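Local coordinates for protein ribosomal large subunit pseudouridine synthase D (Escherichia coli, PDB 1PRZ) that catalyses the isomerisation of specific uridines to pseudouridine in the 23S RNA of the large ribosomal subunit, at residues G175-G180 and D201-H206; G181-P186 and T196-D201. All coordinates share one frame; numbering follows the deposited sequence.

Both contacts tie the long loop between helix 161-168 and helix 191-199 to the chain that follows it. Contact 1 joins residues 175-180 to the approach to strand 205-213, a member of the large antiparallel sheet. Contact 2 joins residues 181-186 to the end of helix 191-199 and is nested, in sequence, inside the loop that contact 1 closes. Their centres lie about 10 Å apart, and Asp201 belongs to both segment pairs. The centre of contact 1 is about 10 Å from the chain's centre and that of contact 2, at the surface, about 19 Å. The loop thus packs first against the segment whose Gln203 lies near the probable catalytic Asp65, then against a helix end.

Contact 1 (G175-G180 and D201-H206); sequences GDPVYG and DRQALH
The carboxylate plane of Asp176 is turned 53° from the amide plane of Gln203, but what Asp176 OD2 touches is the methylene CG of Gln203, at 3.7 Å. The same OD2 lies in plane at the edge of the Tyr179 ring, one face of which has Val178 CG1 over its centre. On the other side of the contact, Arg202 has Leu205 O at the edge of its guanidinium, where NH2 donates over 3.0 Å; its NE forms a salt bridge with Asp230. Gln203 bends at its second torsion, and the amide NE2 comes to 3.5 Å from Pro177 CD.

Asp176 organises its own loop as an Asx turn. CG stands anti to the backbone N (chi1 -164°), and OD1 accepts from Val178 N at 2.9 Å through its anti lone pair. Tyr179 N approaches the same OD1 at 3.0 Å from above the carboxylate, 73° out of plane. Arg163 of helix 161-168 adds a salt bridge to OD1. Replacing Asp176 with an alanine would probably leave Arg163 without its carboxylate mate and deprive both backbone N-H groups of their acceptor, leaving the turn less firmly held. In this RluA-family fold residues 175-180 pack against Gln203, just before strand 205-213 of the antiparallel sheet; the side chain of Gln203 is about 4 Å from that of Asp65, catalytic by similarity, and its OE1 is hydrogen-bonded to Thr68.

No hydrogen bond links the two segments; their backbones touch by van der Waals approach and one C-H...O contact. Gly175 O lies 3.1 Å from Arg202 C, while Gly175 CA makes the C-H...O contact, 3.3 Å from Arg202 O. The positive phi of Gly175 favours glycine.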
ATOM      1  N   GLY A 175      -7.386  -8.298  -7.222  1.00 22.37           N
ATOM      2  CA  GLY A 175      -6.320  -8.002  -8.165  1.00 22.97           C
ATOM      3  C   GLY A 175      -4.894  -8.401  -7.817  1.00 23.40           C
ATOM      4  O   GLY A 175      -3.982  -8.183  -8.616  1.00 23.40           O
ATOM      5  N   ASP A 176      -4.700  -8.977  -6.634  1.00 23.79           N
ATOM      6  CA  ASP A 176      -3.377  -9.374  -6.174  1.00 24.32           C
ATOM      7  C   ASP A 176      -2.939 -10.535  -7.074  1.00 25.01           C
ATOM      8  O   ASP A 176      -3.502 -11.619  -6.983  1.00 24.92           O
ATOM      9  CB  ASP A 176      -3.446  -9.857  -4.727  1.00 23.87           C
ATOM     10  CG  ASP A 176      -2.082  -9.918  -4.068  1.00 23.67           C
ATOM     11  OD1 ASP A 176      -1.116 -10.421  -4.726  1.00 23.28           O
ATOM     12  OD2 ASP A 176      -1.983  -9.455  -2.896  1.00 23.06           O
ATOM     13  N   PRO A 177      -1.905 -10.326  -7.896  1.00 25.77           N
ATOM     14  CA  PRO A 177      -1.438 -11.379  -8.796  1.00 26.41           C
ATOM     15  C   PRO A 177      -0.682 -12.500  -8.090  1.00 27.15           C
ATOM     16  O   PRO A 177      -0.434 -13.563  -8.685  1.00 27.23           O
ATOM     17  CB  PRO A 177      -0.571 -10.603  -9.800  1.00 26.39           C
ATOM     18  CG  PRO A 177       0.049  -9.529  -8.950  1.00 26.18           C
ATOM     19  CD  PRO A 177      -1.064  -9.111  -7.997  1.00 25.80           C
ATOM     20  N   VAL A 178      -0.326 -12.282  -6.821  1.00 27.68           N
ATOM     21  CA  VAL A 178       0.409 -13.292  -6.076  1.00 28.57           C
ATOM     22  C   VAL A 178      -0.500 -14.091  -5.127  1.00 29.21           C
ATOM     23  O   VAL A 178      -0.604 -15.326  -5.212  1.00 29.06           O
ATOM     24  CB  VAL A 178       1.564 -12.637  -5.247  1.00 28.57           C
ATOM     25  CG1 VAL A 178       2.280 -13.707  -4.414  1.00 28.70           C
ATOM     26  CG2 VAL A 178       2.569 -11.939  -6.184  1.00 28.59           C
ATOM     27  N   TYR A 179      -1.172 -13.383  -4.226  1.00 29.97           N
ATOM     28  CA  TYR A 179      -2.029 -14.030  -3.239  1.00 30.94           C
ATOM     29  C   TYR A 179      -3.479 -14.232  -3.671  1.00 31.83           C
ATOM     30  O   TYR A 179      -4.211 -15.044  -3.092  1.00 31.94           O
ATOM     31  CB  TYR A 179      -1.979 -13.232  -1.949  1.00 30.57           C
ATOM     32  CG  TYR A 179      -0.577 -13.051  -1.463  1.00 30.41           C
ATOM     33  CD1 TYR A 179       0.113 -14.111  -0.866  1.00 30.21           C
ATOM     34  CD2 TYR A 179       0.096 -11.838  -1.655  1.00 30.28           C
ATOM     35  CE1 TYR A 179       1.433 -13.979  -0.473  1.00 30.08           C
ATOM     36  CE2 TYR A 179       1.415 -11.690  -1.269  1.00 30.07           C
ATOM     37  CZ  TYR A 179       2.081 -12.778  -0.679  1.00 30.06           C
ATOM     38  OH  TYR A 179       3.409 -12.668  -0.360  1.00 29.87           O
ATOM     39  N   GLY A 180      -3.901 -13.498  -4.686  1.00 32.77           N
ATOM     40  CA  GLY A 180      -5.266 -13.642  -5.149  1.00 34.15           C
ATOM     41  C   GLY A 180      -5.451 -14.693  -6.239  1.00 35.08           C
ATOM     42  O   GLY A 180      -4.500 -15.120  -6.911  1.00 35.26           O
ATOM     43  N   ASP A 201      -5.817  -5.131 -12.398  1.00 26.17           N
ATOM     44  CA  ASP A 201      -4.645  -6.013 -12.295  1.00 25.59           C
ATOM     45  C   ASP A 201      -3.486  -5.693 -11.346  1.00 24.87           C
ATOM     46  O   ASP A 201      -2.309  -5.854 -11.709  1.00 24.84           O
ATOM     47  CB  ASP A 201      -4.078  -6.250 -13.707  1.00 26.01           C
ATOM     48  CG  ASP A 201      -3.480  -5.000 -14.306  1.00 26.47           C
ATOM     49  OD1 ASP A 201      -3.868  -3.872 -13.929  1.00 26.69           O
ATOM     50  OD2 ASP A 201      -2.612  -5.133 -15.190  1.00 27.07           O
ATOM     51  N   ARG A 202      -3.823  -5.230 -10.147  1.00 24.00           N
ATOM     52  CA  ARG A 202      -2.827  -4.993  -9.115  1.00 22.97           C
ATOM     53  C   ARG A 202      -3.580  -5.175  -7.802  1.00 22.63           C
ATOM     54  O   ARG A 202      -4.816  -5.096  -7.799  1.00 22.55           O
ATOM     55  CB  ARG A 202      -2.283  -3.573  -9.175  1.00 22.56           C
ATOM     56  CG  ARG A 202      -3.265  -2.450  -8.720  1.00 21.79           C
ATOM     57  CD  ARG A 202      -2.635  -1.037  -8.881  1.00 21.02           C
ATOM     58  NE  ARG A 202      -3.463   0.031  -8.318  1.00 20.14           N
ATOM     59  CZ  ARG A 202      -3.443   0.408  -7.027  1.00 20.21           C
ATOM     60  NH1 ARG A 202      -4.248   1.385  -6.608  1.00 20.02           N
ATOM     61  NH2 ARG A 202      -2.620  -0.174  -6.154  1.00 19.46           N
ATOM     62  N   GLN A 203      -2.854  -5.420  -6.708  1.00 22.18           N
ATOM     63  CA  GLN A 203      -3.472  -5.509  -5.381  1.00 21.58           C
ATOM     64  C   GLN A 203      -4.306  -4.222  -5.230  1.00 20.92           C
ATOM     65  O   GLN A 203      -3.794  -3.124  -5.509  1.00 20.50           O
ATOM     66  CB  GLN A 203      -2.473  -5.369  -4.224  1.00 22.23           C
ATOM     67  CG  GLN A 203      -1.160  -6.085  -4.231  1.00 23.57           C
ATOM     68  CD  GLN A 203      -0.145  -5.551  -5.203  1.00 23.35           C
ATOM     69  OE1 GLN A 203       0.686  -4.653  -4.930  1.00 24.16           O
ATOM     70  NE2 GLN A 203      -0.183  -6.125  -6.335  1.00 23.96           N
ATOM     71  N   ALA A 204      -5.547  -4.343  -4.762  1.00 20.12           N
ATOM     72  CA  ALA A 204      -6.390  -3.152  -4.518  1.00 19.69           C
ATOM     73  C   ALA A 204      -5.898  -2.628  -3.160  1.00 19.31           C
ATOM     74  O   ALA A 204      -6.540  -2.838  -2.130  1.00 19.28           O
ATOM     75  CB  ALA A 204      -7.866  -3.552  -4.428  1.00 19.27           C
ATOM     76  N   LEU A 205      -4.756  -1.966  -3.166  1.00 19.00           N
ATOM     77  CA  LEU A 205      -4.152  -1.484  -1.930  1.00 18.76           C
ATOM     78  C   LEU A 205      -3.551  -0.092  -2.155  1.00 18.72           C
ATOM     79  O   LEU A 205      -2.838   0.124  -3.146  1.00 18.57           O
ATOM     80  CB  LEU A 205      -3.048  -2.469  -1.493  1.00 18.67           C
ATOM     81  CG  LEU A 205      -2.301  -2.137  -0.203  1.00 18.66           C
ATOM     82  CD1 LEU A 205      -3.280  -2.085   0.970  1.00 18.43           C
ATOM     83  CD2 LEU A 205      -1.259  -3.216   0.061  1.00 18.49           C
ATOM     84  N   HIS A 206      -3.819   0.833  -1.230  1.00 18.76           N
ATOM     85  CA  HIS A 206      -3.335   2.231  -1.356  1.00 18.95           C
ATOM     86  C   HIS A 206      -2.911   2.820  -0.003  1.00 19.11           C
ATOM     87  O   HIS A 206      -3.690   2.760   0.945  1.00 19.08           O
ATOM     88  CB  HIS A 206      -4.480   3.078  -1.930  1.00 18.80           C
ATOM     89  CG  HIS A 206      -4.190   4.538  -2.012  1.00 18.70           C
ATOM     90  ND1 HIS A 206      -3.218   5.058  -2.841  1.00 18.68           N
ATOM     91  CD2 HIS A 206      -4.755   5.598  -1.380  1.00 18.74           C
ATOM     92  CE1 HIS A 206      -3.196   6.372  -2.719  1.00 18.60           C
ATOM     93  NE2 HIS A 206      -4.118   6.728  -1.840  1.00 18.62           N
TER

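Contact 2 (G181-P186 and T196-D201); sequences GRPRPP and TLRKFD
Leu197 leaves helix 191-199 with its CB directed toward residues 181-186, and each further atom finds a proline. CG stands anti to the backbone N (chi1 176°), which carries the branch point out to 3.6 Å from Pro183 CB. Beyond it, Leu197 CD1 and CD2 both lie 4.1 Å from Pro183 CB, and Leu197 CD2 in addition meets Pro185 CA at 3.9 Å. The leucine thus spans Pro183 and Pro185, while Arg184 between them directs its CB away from the helix.

This is an irregular, proline-rich segment lying against the last turn of a helix, without a hydrogen bond between them; 206 Å² is buried, both sides summed. Leu197 is the buried residue among those that touch, and it also packs on Val174 and on Met238 of helix 229-244, so that the leucine touches both the loop and that helix.

One residue on, Arg198 lies obliquely across Pro183, its CD 3.9 Å from Pro183 CG. The aliphatic part of the arginine therefore makes this contact. Its guanidinium then leads away from the ring, with NH2 of Arg198 still 6.3 Å from NE of the likewise positive Arg182.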
ATOM      1  N   GLY A 181      -6.691 -15.124  -6.409  1.00 35.93           N
ATOM      2  CA  GLY A 181      -6.990 -16.090  -7.448  1.00 36.87           C
ATOM      3  C   GLY A 181      -7.714 -15.314  -8.530  1.00 37.55           C
ATOM      4  O   GLY A 181      -7.545 -14.092  -8.630  1.00 37.70           O
ATOM      5  N   ARG A 182      -8.518 -16.010  -9.333  1.00 38.16           N
ATOM      6  CA  ARG A 182      -9.281 -15.390 -10.410  1.00 38.81           C
ATOM      7  C   ARG A 182     -10.404 -14.547  -9.821  1.00 39.05           C
ATOM      8  O   ARG A 182     -10.958 -14.889  -8.776  1.00 38.91           O
ATOM      9  CB  ARG A 182      -9.912 -16.464 -11.308  1.00 39.24           C
ATOM     10  CG  ARG A 182      -8.932 -17.373 -12.014  1.00 39.94           C
ATOM     11  CD  ARG A 182      -8.838 -17.013 -13.480  1.00 40.49           C
ATOM     12  NE  ARG A 182      -8.066 -18.002 -14.245  1.00 41.05           N
ATOM     13  CZ  ARG A 182      -8.495 -19.213 -14.607  1.00 41.32           C
ATOM     14  NH1 ARG A 182      -9.721 -19.643 -14.292  1.00 41.43           N
ATOM     15  NH2 ARG A 182      -7.680 -20.005 -15.306  1.00 41.52           N
ATOM     16  N   PRO A 183     -10.765 -13.435 -10.495  1.00 39.34           N
ATOM     17  CA  PRO A 183     -11.848 -12.624  -9.946  1.00 39.60           C
ATOM     18  C   PRO A 183     -13.153 -13.409  -9.954  1.00 39.89           C
ATOM     19  O   PRO A 183     -13.410 -14.221 -10.847  1.00 40.03           O
ATOM     20  CB  PRO A 183     -11.870 -11.394 -10.865  1.00 39.56           C
ATOM     21  CG  PRO A 183     -11.285 -11.877 -12.140  1.00 39.46           C
ATOM     22  CD  PRO A 183     -10.154 -12.770 -11.660  1.00 39.41           C
ATOM     23  N   ARG A 184     -13.974 -13.191  -8.943  1.00 40.12           N
ATOM     24  CA  ARG A 184     -15.235 -13.890  -8.860  1.00 40.29           C
ATOM     25  C   ARG A 184     -16.346 -12.887  -8.660  1.00 40.14           C
ATOM     26  O   ARG A 184     -16.642 -12.488  -7.527  1.00 40.18           O
ATOM     27  CB  ARG A 184     -15.208 -14.877  -7.703  1.00 40.81           C
ATOM     28  CG  ARG A 184     -14.317 -16.058  -7.967  1.00 41.64           C
ATOM     29  CD  ARG A 184     -14.327 -17.005  -6.771  1.00 42.42           C
ATOM     30  NE  ARG A 184     -13.074 -16.947  -6.012  1.00 43.02           N
ATOM     31  CZ  ARG A 184     -13.003 -16.724  -4.696  1.00 43.37           C
ATOM     32  NH1 ARG A 184     -14.121 -16.530  -3.983  1.00 43.55           N
ATOM     33  NH2 ARG A 184     -11.815 -16.717  -4.089  1.00 43.46           N
ATOM     34  N   PRO A 185     -16.967 -12.443  -9.762  1.00 39.93           N
ATOM     35  CA  PRO A 185     -18.060 -11.474  -9.677  1.00 39.81           C
ATOM     36  C   PRO A 185     -19.285 -12.163  -9.058  1.00 39.64           C
ATOM     37  O   PRO A 185     -19.443 -13.384  -9.189  1.00 39.68           O
ATOM     38  CB  PRO A 185     -18.276 -11.080 -11.139  1.00 39.79           C
ATOM     39  CG  PRO A 185     -17.949 -12.341 -11.867  1.00 39.89           C
ATOM     40  CD  PRO A 185     -16.708 -12.830 -11.161  1.00 39.88           C
ATOM     41  N   PRO A 186     -20.136 -11.400  -8.338  1.00 39.40           N
ATOM     42  CA  PRO A 186     -21.337 -11.985  -7.722  1.00 39.13           C
ATOM     43  C   PRO A 186     -22.401 -12.272  -8.792  1.00 38.90           C
ATOM     44  O   PRO A 186     -22.407 -11.647  -9.852  1.00 38.87           O
ATOM     45  CB  PRO A 186     -21.780 -10.904  -6.726  1.00 39.21           C
ATOM     46  CG  PRO A 186     -21.335  -9.604  -7.415  1.00 39.30           C
ATOM     47  CD  PRO A 186     -19.957  -9.986  -7.945  1.00 39.34           C
ATOM     48  N   THR A 196     -14.844  -4.347 -15.027  1.00 30.50           N
ATOM     49  CA  THR A 196     -13.989  -3.504 -14.192  1.00 30.27           C
ATOM     50  C   THR A 196     -13.192  -4.400 -13.228  1.00 30.17           C
ATOM     51  O   THR A 196     -12.013  -4.132 -12.960  1.00 30.05           O
ATOM     52  CB  THR A 196     -14.804  -2.491 -13.346  1.00 30.26           C
ATOM     53  OG1 THR A 196     -15.578  -1.650 -14.208  1.00 30.18           O
ATOM     54  CG2 THR A 196     -13.872  -1.600 -12.520  1.00 30.36           C
ATOM     55  N   LEU A 197     -13.845  -5.432 -12.690  1.00 30.04           N
ATOM     56  CA  LEU A 197     -13.210  -6.359 -11.761  1.00 30.03           C
ATOM     57  C   LEU A 197     -12.150  -7.181 -12.492  1.00 30.20           C
ATOM     58  O   LEU A 197     -11.010  -7.313 -12.039  1.00 30.04           O
ATOM     59  CB  LEU A 197     -14.261  -7.287 -11.146  1.00 29.85           C
ATOM     60  CG  LEU A 197     -13.812  -8.404 -10.210  1.00 29.66           C
ATOM     61  CD1 LEU A 197     -12.927  -7.822  -9.091  1.00 29.58           C
ATOM     62  CD2 LEU A 197     -15.017  -9.087  -9.625  1.00 29.61           C
ATOM     63  N   ARG A 198     -12.546  -7.724 -13.642  1.00 30.34           N
ATOM     64  CA  ARG A 198     -11.656  -8.551 -14.450  1.00 30.57           C
ATOM     65  C   ARG A 198     -10.403  -7.747 -14.853  1.00 30.23           C
ATOM     66  O   ARG A 198      -9.302  -8.257 -14.781  1.00 30.24           O
ATOM     67  CB  ARG A 198     -12.410  -9.040 -15.710  1.00 31.14           C
ATOM     68  CG  ARG A 198     -11.791 -10.231 -16.471  1.00 32.23           C
ATOM     69  CD  ARG A 198     -12.261 -11.619 -15.931  1.00 33.15           C
ATOM     70  NE  ARG A 198     -11.985 -12.689 -16.912  1.00 34.01           N
ATOM     71  CZ  ARG A 198     -10.749 -12.972 -17.328  1.00 34.46           C
ATOM     72  NH1 ARG A 198      -9.707 -12.279 -16.824  1.00 34.69           N
ATOM     73  NH2 ARG A 198     -10.542 -13.899 -18.271  1.00 34.73           N
ATOM     74  N   LYS A 199     -10.557  -6.494 -15.269  1.00 29.91           N
ATOM     75  CA  LYS A 199      -9.387  -5.708 -15.693  1.00 29.65           C
ATOM     76  C   LYS A 199      -8.532  -5.117 -14.578  1.00 29.08           C
ATOM     77  O   LYS A 199      -7.485  -4.546 -14.864  1.00 29.10           O
ATOM     78  CB  LYS A 199      -9.812  -4.544 -16.613  1.00 30.20           C
ATOM     79  CG  LYS A 199     -10.572  -4.982 -17.877  1.00 30.99           C
ATOM     80  CD  LYS A 199      -9.966  -6.273 -18.480  1.00 31.75           C
ATOM     81  CE  LYS A 199     -11.007  -7.100 -19.366  1.00 32.01           C
ATOM     82  NZ  LYS A 199     -12.331  -7.327 -18.654  1.00 32.16           N
ATOM     83  N   PHE A 200      -8.966  -5.228 -13.318  1.00 28.24           N
ATOM     84  CA  PHE A 200      -8.201  -4.630 -12.195  1.00 27.39           C
ATOM     85  C   PHE A 200      -6.992  -5.531 -11.934  1.00 26.78           C
ATOM     86  O   PHE A 200      -7.116  -6.572 -11.324  1.00 26.72           O
ATOM     87  CB  PHE A 200      -9.087  -4.522 -10.944  1.00 27.25           C
ATOM     88  CG  PHE A 200      -8.571  -3.538  -9.944  1.00 27.09           C
ATOM     89  CD1 PHE A 200      -8.848  -2.179 -10.072  1.00 26.92           C
ATOM     90  CD2 PHE A 200      -7.712  -3.963  -8.933  1.00 26.96           C
ATOM     91  CE1 PHE A 200      -8.267  -1.252  -9.207  1.00 27.04           C
ATOM     92  CE2 PHE A 200      -7.127  -3.063  -8.071  1.00 26.88           C
ATOM     93  CZ  PHE A 200      -7.398  -1.701  -8.201  1.00 26.91           C
ATOM     94  N   ASP A 201      -5.817  -5.131 -12.398  1.00 26.17           N
ATOM     95  CA  ASP A 201      -4.645  -6.013 -12.295  1.00 25.59           C
ATOM     96  C   ASP A 201      -3.486  -5.693 -11.346  1.00 24.87           C
ATOM     97  O   ASP A 201      -2.309  -5.854 -11.709  1.00 24.84           O
ATOM     98  CB  ASP A 201      -4.078  -6.250 -13.707  1.00 26.01           C
ATOM     99  CG  ASP A 201      -3.480  -5.000 -14.306  1.00 26.47           C
ATOM    100  OD1 ASP A 201      -3.868  -3.872 -13.929  1.00 26.69           O
ATOM    101  OD2 ASP A 201      -2.612  -5.133 -15.190  1.00 27.07           O
TER